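Local coordinates for protein SusD homolog (PDB 3SGH) that probably binds glycans at the outer surface of the cell as a SusD-like lipoprotein, helping a gut Bacteroides capture them for uptake, at residues Ser118-Ile123 with Ala135-Glu140; Asp361-Asp366 with Ile393-Glu398. All coordinates share one frame; numbering follows the deposited sequence. Where two conformers were deposited one is given.

Interaction 1. Residues Ser118-Ile123 with Ala135-Glu140; sequences SLQGPI and APYDNE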
ATOM      1  N   SER A 118      -9.612   0.428   3.153  1.00 15.09           N
ATOM      2  CA  SER A 118      -8.615   1.507   3.313  1.00 14.72           C
ATOM      3  C   SER A 118      -8.725   2.595   2.230  1.00 14.71           C
ATOM      4  O   SER A 118      -8.177   3.684   2.384  1.00 15.30           O
ATOM      5  CB  SER A 118      -7.220   0.924   3.357  1.00 14.71           C
ATOM      6  OG  SER A 118      -7.087   0.083   4.505  1.00 15.34           O
ATOM      7  N   LEU A 119      -9.419   2.283   1.135  1.00 14.96           N
ATOM      8  CA  LEU A 119      -9.731   3.238   0.094  1.00 14.88           C
ATOM      9  C   LEU A 119     -11.052   3.992   0.361  1.00 15.88           C
ATOM     10  O   LEU A 119     -11.059   5.217   0.353  1.00 15.33           O
ATOM     11  CB  LEU A 119      -9.809   2.512  -1.260  1.00 15.11           C
ATOM     12  CG  LEU A 119      -8.467   2.056  -1.844  1.00 14.38           C
ATOM     13  CD1 LEU A 119      -8.621   1.067  -3.023  1.00 12.14           C
ATOM     14  CD2 LEU A 119      -7.616   3.296  -2.330  1.00 13.96           C
ATOM     15  N   GLN A 120     -12.174   3.271   0.490  1.00 14.37           N
ATOM     16  CA  GLN A 120     -13.485   3.900   0.480  1.00 15.49           C
ATOM     17  C   GLN A 120     -14.223   3.889   1.806  1.00 16.57           C
ATOM     18  O   GLN A 120     -15.157   4.649   1.989  1.00 16.43           O
ATOM     19  CB  GLN A 120     -14.396   3.269  -0.590  1.00 15.33           C
ATOM     20  CG  GLN A 120     -14.842   1.881  -0.331  1.00 16.00           C
ATOM     21  CD  GLN A 120     -15.900   1.465  -1.330  1.00 17.40           C
ATOM     22  OE1 GLN A 120     -15.655   1.487  -2.522  1.00 21.19           O
ATOM     23  NE2 GLN A 120     -17.100   1.161  -0.851  1.00 16.60           N
ATOM     24  N   GLY A 121     -13.795   3.048   2.733  1.00 16.31           N
ATOM     25  CA  GLY A 121     -14.457   2.945   4.027  1.00 16.25           C
ATOM     26  C   GLY A 121     -15.457   1.803   4.064  1.00 17.09           C
ATOM     27  O   GLY A 121     -15.078   0.648   3.803  1.00 17.97           O
ATOM     28  N   PRO A 122     -16.745   2.104   4.362  1.00 17.04           N
ATOM     29  CA  PRO A 122     -17.709   0.998   4.381  1.00 16.84           C
ATOM     30  C   PRO A 122     -17.699   0.180   3.079  1.00 16.50           C
ATOM     31  O   PRO A 122     -17.611   0.733   1.994  1.00 16.36           O
ATOM     32  CB  PRO A 122     -19.059   1.712   4.531  1.00 17.48           C
ATOM     33  CG  PRO A 122     -18.773   2.950   5.218  1.00 18.69           C
ATOM     34  CD  PRO A 122     -17.391   3.385   4.706  1.00 16.98           C
ATOM     35  N   ILE A 123     -17.827  -1.132   3.221  1.00 16.95           N
ATOM     36  CA  ILE A 123     -18.038  -2.024   2.095  1.00 16.11           C
ATOM     37  C   ILE A 123     -18.992  -3.113   2.543  1.00 16.78           C
ATOM     38  O   ILE A 123     -19.057  -3.425   3.714  1.00 16.77           O
ATOM     39  CB  ILE A 123     -16.714  -2.690   1.658  1.00 16.42           C
ATOM     40  CG1 ILE A 123     -16.068  -3.468   2.813  1.00 15.99           C
ATOM     41  CG2 ILE A 123     -15.710  -1.670   0.992  1.00 15.92           C
ATOM     42  CD1 ILE A 123     -14.869  -4.354   2.406  1.00 16.55           C
ATOM     43  N   ALA A 135     -26.220  -6.295  -1.503  1.00 28.18           N
ATOM     44  CA  ALA A 135     -25.768  -6.590  -0.147  1.00 25.60           C
ATOM     45  C   ALA A 135     -25.694  -5.314   0.668  1.00 23.94           C
ATOM     46  O   ALA A 135     -25.129  -4.324   0.219  1.00 22.04           O
ATOM     47  CB  ALA A 135     -24.379  -7.254  -0.151  1.00 26.43           C
ATOM     48  N   PRO A 136     -26.196  -5.351   1.899  1.00 22.29           N
ATOM     49  CA  PRO A 136     -25.927  -4.253   2.822  1.00 21.39           C
ATOM     50  C   PRO A 136     -24.456  -4.025   3.115  1.00 20.51           C
ATOM     51  O   PRO A 136     -23.609  -4.961   3.052  1.00 18.96           O
ATOM     52  CB  PRO A 136     -26.671  -4.676   4.105  1.00 21.45           C
ATOM     53  CG  PRO A 136     -27.755  -5.541   3.618  1.00 23.98           C
ATOM     54  CD  PRO A 136     -27.129  -6.327   2.483  1.00 22.46           C
ATOM     55  N   TYR A 137     -24.143  -2.769   3.408  1.00 19.89           N
ATOM     56  CA  TYR A 137     -22.771  -2.379   3.737  1.00 20.41           C
ATOM     57  C   TYR A 137     -22.515  -2.618   5.218  1.00 19.80           C
ATOM     58  O   TYR A 137     -23.386  -2.400   6.031  1.00 21.05           O
ATOM     59  CB  TYR A 137     -22.508  -0.900   3.404  1.00 19.79           C
ATOM     60  CG  TYR A 137     -22.227  -0.619   1.923  1.00 19.72           C
ATOM     61  CD1 TYR A 137     -23.088  -1.082   0.913  1.00 21.28           C
ATOM     62  CD2 TYR A 137     -21.087   0.088   1.528  1.00 18.33           C
ATOM     63  CE1 TYR A 137     -22.821  -0.823  -0.439  1.00 19.77           C
ATOM     64  CE2 TYR A 137     -20.831   0.340   0.183  1.00 19.64           C
ATOM     65  CZ  TYR A 137     -21.722  -0.114  -0.795  1.00 19.63           C
ATOM     66  OH  TYR A 137     -21.485   0.118  -2.135  1.00 19.42           O
ATOM     67  N   ASP A 138     -21.306  -3.079   5.553  1.00 19.60           N
ATOM     68  CA  ASP A 138     -20.805  -3.015   6.945  1.00 19.82           C
ATOM     69  C   ASP A 138     -20.231  -1.599   7.191  1.00 19.87           C
ATOM     70  O   ASP A 138     -19.565  -1.021   6.311  1.00 18.86           O
ATOM     71  CB  ASP A 138     -19.649  -3.989   7.167  1.00 20.39           C
ATOM     72  CG  ASP A 138     -20.066  -5.465   7.104  1.00 21.44           C
ATOM     73  OD1 ASP A 138     -21.255  -5.772   7.183  1.00 23.89           O
ATOM     74  OD2 ASP A 138     -19.153  -6.309   6.955  1.00 24.90           O
ATOM     75  N   ASN A 139     -20.433  -1.043   8.380  1.00 19.94           N
ATOM     76  CA  ASN A 139     -19.660   0.145   8.711  1.00 19.48           C
ATOM     77  C   ASN A 139     -18.208  -0.268   8.937  1.00 18.41           C
ATOM     78  O   ASN A 139     -17.888  -1.458   8.956  1.00 16.41           O
ATOM     79  CB  ASN A 139     -20.282   0.933   9.861  1.00 20.21           C
ATOM     80  CG  ASN A 139     -20.214   0.230  11.197  1.00 22.10           C
ATOM     81  OD1 ASN A 139     -19.475  -0.709  11.393  1.00 21.18           O
ATOM     82  ND2 ASN A 139     -21.005   0.696  12.117  1.00 29.79           N
ATOM     83  N   GLU A 140     -17.314   0.705   9.020  1.00 16.85           N
ATOM     84  CA  GLU A 140     -15.906   0.392   9.033  1.00 17.15           C
ATOM     85  C   GLU A 140     -15.523  -0.410  10.279  1.00 16.87           C
ATOM     86  O   GLU A 140     -14.827  -1.403  10.171  1.00 15.73           O
ATOM     87  CB  GLU A 140     -15.080   1.650   8.877  1.00 16.28           C
ATOM     88  CG  GLU A 140     -15.220   2.277   7.465  1.00 16.40           C
ATOM     89  CD  GLU A 140     -14.690   3.697   7.427  1.00 17.58           C
ATOM     90  OE1 GLU A 140     -13.455   3.819   7.314  1.00 16.84           O
ATOM     91  OE2 GLU A 140     -15.487   4.682   7.522  1.00 17.08           O
TER
HETATM   92  O   HOH W   1     -19.076   1.497  -3.455  1.00 20.41           O
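Gln120, the last helical residue of 100-120, brings NE2 to the edge of the Tyr137 ring, 4.0 Å from Tyr137 CE2, with amide and ring planes only 16° apart. Its CG lies between the backbone N and the carbonyl carbon (chi1 69°) and the chain then runs extended, which carries NE2 past the helix end to Pro122 O at 2.9 Å. That bond is almost straight, 168° at the hydrogen, and, lying near the amide plane, helps to hold the amide's rotation. A water accepts from NE2 and donates to Tyr137 OH, whose stronger partner is Glu463. Gly121 ends the helix with positive phi, its backbone leaving no room for a CB beside Pro122 CD, and the Glu140 chain lies against it, CG 3.4 Å from Gly121 C. Pro122 touches three residues of the other segment. Its CB lies in the plane of the Tyr137 ring, at the edge, and 3.3 Å from Asp138 O, while its CD lies 3.6 Å from Glu140 OE2. Lacking CG and the carboxylate, an alanine at Glu140 would probably leave a gap over Gly121 and Pro122 and deprive Trp490 N of the oxygen it donates to. The CB of Ile123 turns away from 135-140, and its side chain touches Val143; across the contact it contributes backbone, Asp138 N donating to Ile123 O at 2.9 Å from above the carbonyl plane. Asp138 OD1 bonds Thr126. With Gly121 ending one helix and Asn139 as N-cap of the next, the contact closes the connection between helices 100-120 and 140-162 in the alpha-helical SusD-like fold.

Interaction 2. Residues Asp361-Asp366 with Ile393-Glu398; sequences DDYLAD and ITIKWE
The short helix 360-364 and the turn that ends it pack against the irregular chain leading to helix 403-417, and Ile395 of that chain is the residue that packs onto the helix end. Its CD1 sits over one face of the Tyr363 ring, 3.7 Å from the centroid and 21° off the ring normal, a CH-pi contact displaced toward the rim near CE1 and CZ. Tyr363 carries its ring beside its own carbonyl carbon, with CG opposite the backbone N (chi1 -171°), and the two side chains cross at about a right angle. Both branches of the isoleucine are used: CG2 reaches Tyr363 O at 3.3 Å and also faces Leu364 CD2, whereas CD1 extends to Asp366 CB at 3.9 Å. The far end of the tyrosine is held by Gln413 of helix 403-417, and Asp366 OD2 bonds Ser369.

Backbone atoms supply the polar part. Lys396 N donates to Asp366 O at 3.0 Å with an angle of 157° at the hydrogen, the donor standing above the carbonyl plane. Beside it, Lys396 CA approaches Leu364 O at 3.4 Å in a CA-H...O contact, and Lys396 CB lies 3.5 Å from the same Leu364 O. One water bridges Leu364 O and Trp397 N; another accepts from Ile395 N and lies 3.0 Å from Asp366 O. Leu364 and Trp397 both extend to helix 340-354. A CH-pi contact and a backbone hydrogen bond thus join the end of helix 360-364 to the chain running into helix 403-417, in the alpha-helical SusD-like fold.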
ATOM      1  N   ASP A 361      25.310  -0.069   7.532  1.00 25.90           N
ATOM      2  CA  ASP A 361      26.001   0.342   8.764  1.00 27.33           C
ATOM      3  C   ASP A 361      26.268   1.821   8.738  1.00 26.86           C
ATOM      4  O   ASP A 361      25.909   2.555   9.653  1.00 26.16           O
ATOM      5  CB  ASP A 361      27.369  -0.363   8.907  1.00 28.97           C
ATOM      6  CG  ASP A 361      27.279  -1.709   9.612  1.00 31.36           C
ATOM      7  OD1 ASP A 361      26.172  -2.201   9.901  1.00 33.49           O
ATOM      8  OD2 ASP A 361      28.361  -2.289   9.860  1.00 37.34           O
ATOM      9  N   ASP A 362      26.886   2.272   7.658  1.00 26.90           N
ATOM     10  CA  ASP A 362      27.269   3.657   7.566  1.00 27.43           C
ATOM     11  C   ASP A 362      26.037   4.535   7.329  1.00 24.97           C
ATOM     12  O   ASP A 362      25.949   5.634   7.861  1.00 24.39           O
ATOM     13  CB  ASP A 362      28.348   3.862   6.485  1.00 29.50           C
ATOM     14  CG  ASP A 362      29.738   3.315   6.899  1.00 34.11           C
ATOM     15  OD1 ASP A 362      29.944   2.783   8.036  1.00 39.09           O
ATOM     16  OD2 ASP A 362      30.639   3.420   6.037  1.00 41.18           O
ATOM     17  N   TYR A 363      25.048   4.020   6.591  1.00 23.46           N
ATOM     18  CA  TYR A 363      23.763   4.712   6.469  1.00 21.84           C
ATOM     19  C   TYR A 363      23.115   4.959   7.829  1.00 21.17           C
ATOM     20  O   TYR A 363      22.613   6.052   8.110  1.00 20.77           O
ATOM     21  CB  TYR A 363      22.808   3.867   5.594  1.00 21.02           C
ATOM     22  CG  TYR A 363      21.518   4.532   5.200  1.00 18.87           C
ATOM     23  CD1 TYR A 363      21.480   5.461   4.162  1.00 18.15           C
ATOM     24  CD2 TYR A 363      20.320   4.233   5.836  1.00 19.64           C
ATOM     25  CE1 TYR A 363      20.287   6.074   3.808  1.00 14.87           C
ATOM     26  CE2 TYR A 363      19.142   4.813   5.464  1.00 18.60           C
ATOM     27  CZ  TYR A 363      19.115   5.732   4.470  1.00 16.14           C
ATOM     28  OH  TYR A 363      17.889   6.286   4.138  1.00 18.56           O
ATOM     29  N   LEU A 364      23.097   3.937   8.679  1.00 20.52           N
ATOM     30  CA  LEU A 364      22.430   4.023   9.956  1.00 20.59           C
ATOM     31  C   LEU A 364      23.185   4.912  10.941  1.00 20.76           C
ATOM     32  O   LEU A 364      22.649   5.224  12.027  1.00 22.48           O
ATOM     33  CB  LEU A 364      22.253   2.619  10.564  1.00 19.82           C
ATOM     34  CG  LEU A 364      21.083   1.805   9.978  1.00 20.61           C
ATOM     35  CD1 LEU A 364      21.116   0.334  10.439  1.00 20.19           C
ATOM     36  CD2 LEU A 364      19.778   2.433  10.395  1.00 20.25           C
ATOM     37  N   ALA A 365      24.428   5.232  10.610  1.00 21.98           N
ATOM     38  CA  ALA A 365      25.270   6.127  11.409  1.00 22.60           C
ATOM     39  C   ALA A 365      25.137   7.586  10.955  1.00 23.70           C
ATOM     40  O   ALA A 365      25.798   8.480  11.534  1.00 23.77           O
ATOM     41  CB  ALA A 365      26.744   5.702  11.317  1.00 24.42           C
ATOM     42  N   ASP A 366      24.310   7.844   9.948  1.00 22.59           N
ATOM     43  CA  ASP A 366      24.173   9.192   9.397  1.00 22.29           C
ATOM     44  C   ASP A 366      23.265  10.060  10.262  1.00 22.51           C
ATOM     45  O   ASP A 366      22.047   9.909  10.254  1.00 21.58           O
ATOM     46  CB  ASP A 366      23.656   9.139   7.956  1.00 22.09           C
ATOM     47  CG  ASP A 366      23.633  10.498   7.288  1.00 21.27           C
ATOM     48  OD1 ASP A 366      23.474  11.532   7.970  1.00 21.89           O
ATOM     49  OD2 ASP A 366      23.722  10.542   6.034  1.00 22.42           O
ATOM     50  N   ILE A 393      13.833  15.050   9.176  1.00 18.21           N
ATOM     51  CA  ILE A 393      14.172  13.859   9.956  1.00 17.93           C
ATOM     52  C   ILE A 393      15.449  13.198   9.442  1.00 18.85           C
ATOM     53  O   ILE A 393      15.613  12.944   8.246  1.00 18.04           O
ATOM     54  CB  ILE A 393      12.956  12.870  10.066  1.00 18.64           C
ATOM     55  CG1 ILE A 393      13.014  12.013  11.333  1.00 17.61           C
ATOM     56  CG2 ILE A 393      12.805  12.012   8.813  1.00 18.31           C
ATOM     57  CD1 ILE A 393      12.831  12.820  12.695  1.00 21.68           C
ATOM     58  N   THR A 394      16.365  12.907  10.359  1.00 18.32           N
ATOM     59  CA  THR A 394      17.619  12.277  10.027  1.00 18.76           C
ATOM     60  C   THR A 394      17.530  10.775  10.241  1.00 18.65           C
ATOM     61  O   THR A 394      16.585  10.281  10.839  1.00 18.50           O
ATOM     62  CB  THR A 394      18.764  12.875  10.907  1.00 18.69           C
ATOM     63  OG1 THR A 394      18.429  12.718  12.291  1.00 20.82           O
ATOM     64  CG2 THR A 394      18.962  14.357  10.578  1.00 22.02           C
ATOM     65  N   ILE A 395      18.531  10.037   9.772  1.00 19.04           N
ATOM     66  CA  ILE A 395      18.475   8.578   9.782  1.00 17.90           C
ATOM     67  C   ILE A 395      18.850   7.914  11.096  1.00 19.33           C
ATOM     68  O   ILE A 395      18.121   7.048  11.601  1.00 18.45           O
ATOM     69  CB  ILE A 395      19.408   8.004   8.697  1.00 18.79           C
ATOM     70  CG1 ILE A 395      19.022   8.527   7.283  1.00 19.50           C
ATOM     71  CG2 ILE A 395      19.427   6.421   8.746  1.00 18.37           C
ATOM     72  CD1 ILE A 395      20.200   8.539   6.315  1.00 18.95           C
ATOM     73  N   LYS A 396      19.996   8.313  11.660  1.00 19.67           N
ATOM     74  CA  LYS A 396      20.503   7.677  12.887  0.50 20.53           C
ATOM     75  C   LYS A 396      19.482   7.754  14.004  1.00 19.82           C
ATOM     76  O   LYS A 396      18.929   8.822  14.283  1.00 19.71           O
ATOM     77  CB  LYS A 396      21.804   8.337  13.368  0.50 21.02           C
ATOM     78  CG  LYS A 396      22.455   7.700  14.620  0.50 23.55           C
ATOM     79  CD  LYS A 396      23.035   8.783  15.536  0.50 26.78           C
ATOM     80  CE  LYS A 396      24.196   8.286  16.399  0.50 27.67           C
ATOM     81  NZ  LYS A 396      23.923   6.997  17.120  0.50 27.55           N
ATOM     82  N   TRP A 397      19.250   6.624  14.645  1.00 19.82           N
ATOM     83  CA  TRP A 397      18.356   6.541  15.784  1.00 21.29           C
ATOM     84  C   TRP A 397      18.877   7.384  16.947  1.00 23.48           C
ATOM     85  O   TRP A 397      20.071   7.350  17.263  1.00 23.23           O
ATOM     86  CB  TRP A 397      18.170   5.114  16.256  1.00 20.51           C
ATOM     87  CG  TRP A 397      17.078   5.045  17.263  1.00 20.54           C
ATOM     88  CD1 TRP A 397      17.205   5.055  18.620  1.00 22.37           C
ATOM     89  CD2 TRP A 397      15.680   5.029  16.990  1.00 20.91           C
ATOM     90  NE1 TRP A 397      15.966   5.025  19.203  1.00 22.38           N
ATOM     91  CE2 TRP A 397      15.015   5.006  18.216  1.00 21.77           C
ATOM     92  CE3 TRP A 397      14.923   5.010  15.818  1.00 21.89           C
ATOM     93  CZ2 TRP A 397      13.643   4.984  18.303  1.00 20.29           C
ATOM     94  CZ3 TRP A 397      13.571   4.984  15.911  1.00 23.28           C
ATOM     95  CH2 TRP A 397      12.939   4.974  17.134  1.00 22.84           C
ATOM     96  N   GLU A 398      17.961   8.148  17.530  1.00 24.80           N
ATOM     97  CA  GLU A 398      18.248   9.004  18.668  0.50 26.60           C
ATOM     98  C   GLU A 398      17.335   8.620  19.834  1.00 27.39           C
ATOM     99  O   GLU A 398      16.139   8.862  19.781  1.00 25.84           O
ATOM    100  CB  GLU A 398      18.025  10.456  18.268  0.50 26.90           C
ATOM    101  CG  GLU A 398      18.792  10.866  17.008  0.50 28.45           C
ATOM    102  CD  GLU A 398      18.779  12.352  16.755  0.50 29.70           C
ATOM    103  OE1 GLU A 398      17.670  12.931  16.744  0.50 32.90           O
ATOM    104  OE2 GLU A 398      19.875  12.925  16.536  0.50 28.66           O
TER
HETATM  105  O   HOH W   2      20.706   4.090  13.686  1.00 20.99           O
HETATM  106  O   HOH W   3      20.409  11.414   8.285  1.00 19.28           O

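Interaction 1 comes first along the chain, and both contacts belong to the SusD/RagB family region. They lie on opposite sides of the chain's centre, with their own centres about 40 Å apart and nearest atoms about 23 Å apart, so neither touches the other. Each joins the end of a helix to non-helical chain that leads into a later one. In interaction 1 the helices connected are 100-120 and 140-162; in interaction 2 they are 360-364 and 403-417. The first contact is wholly buried, the second partly so. Within this mainly helical single chain, each is a separate local closure, not one shared site.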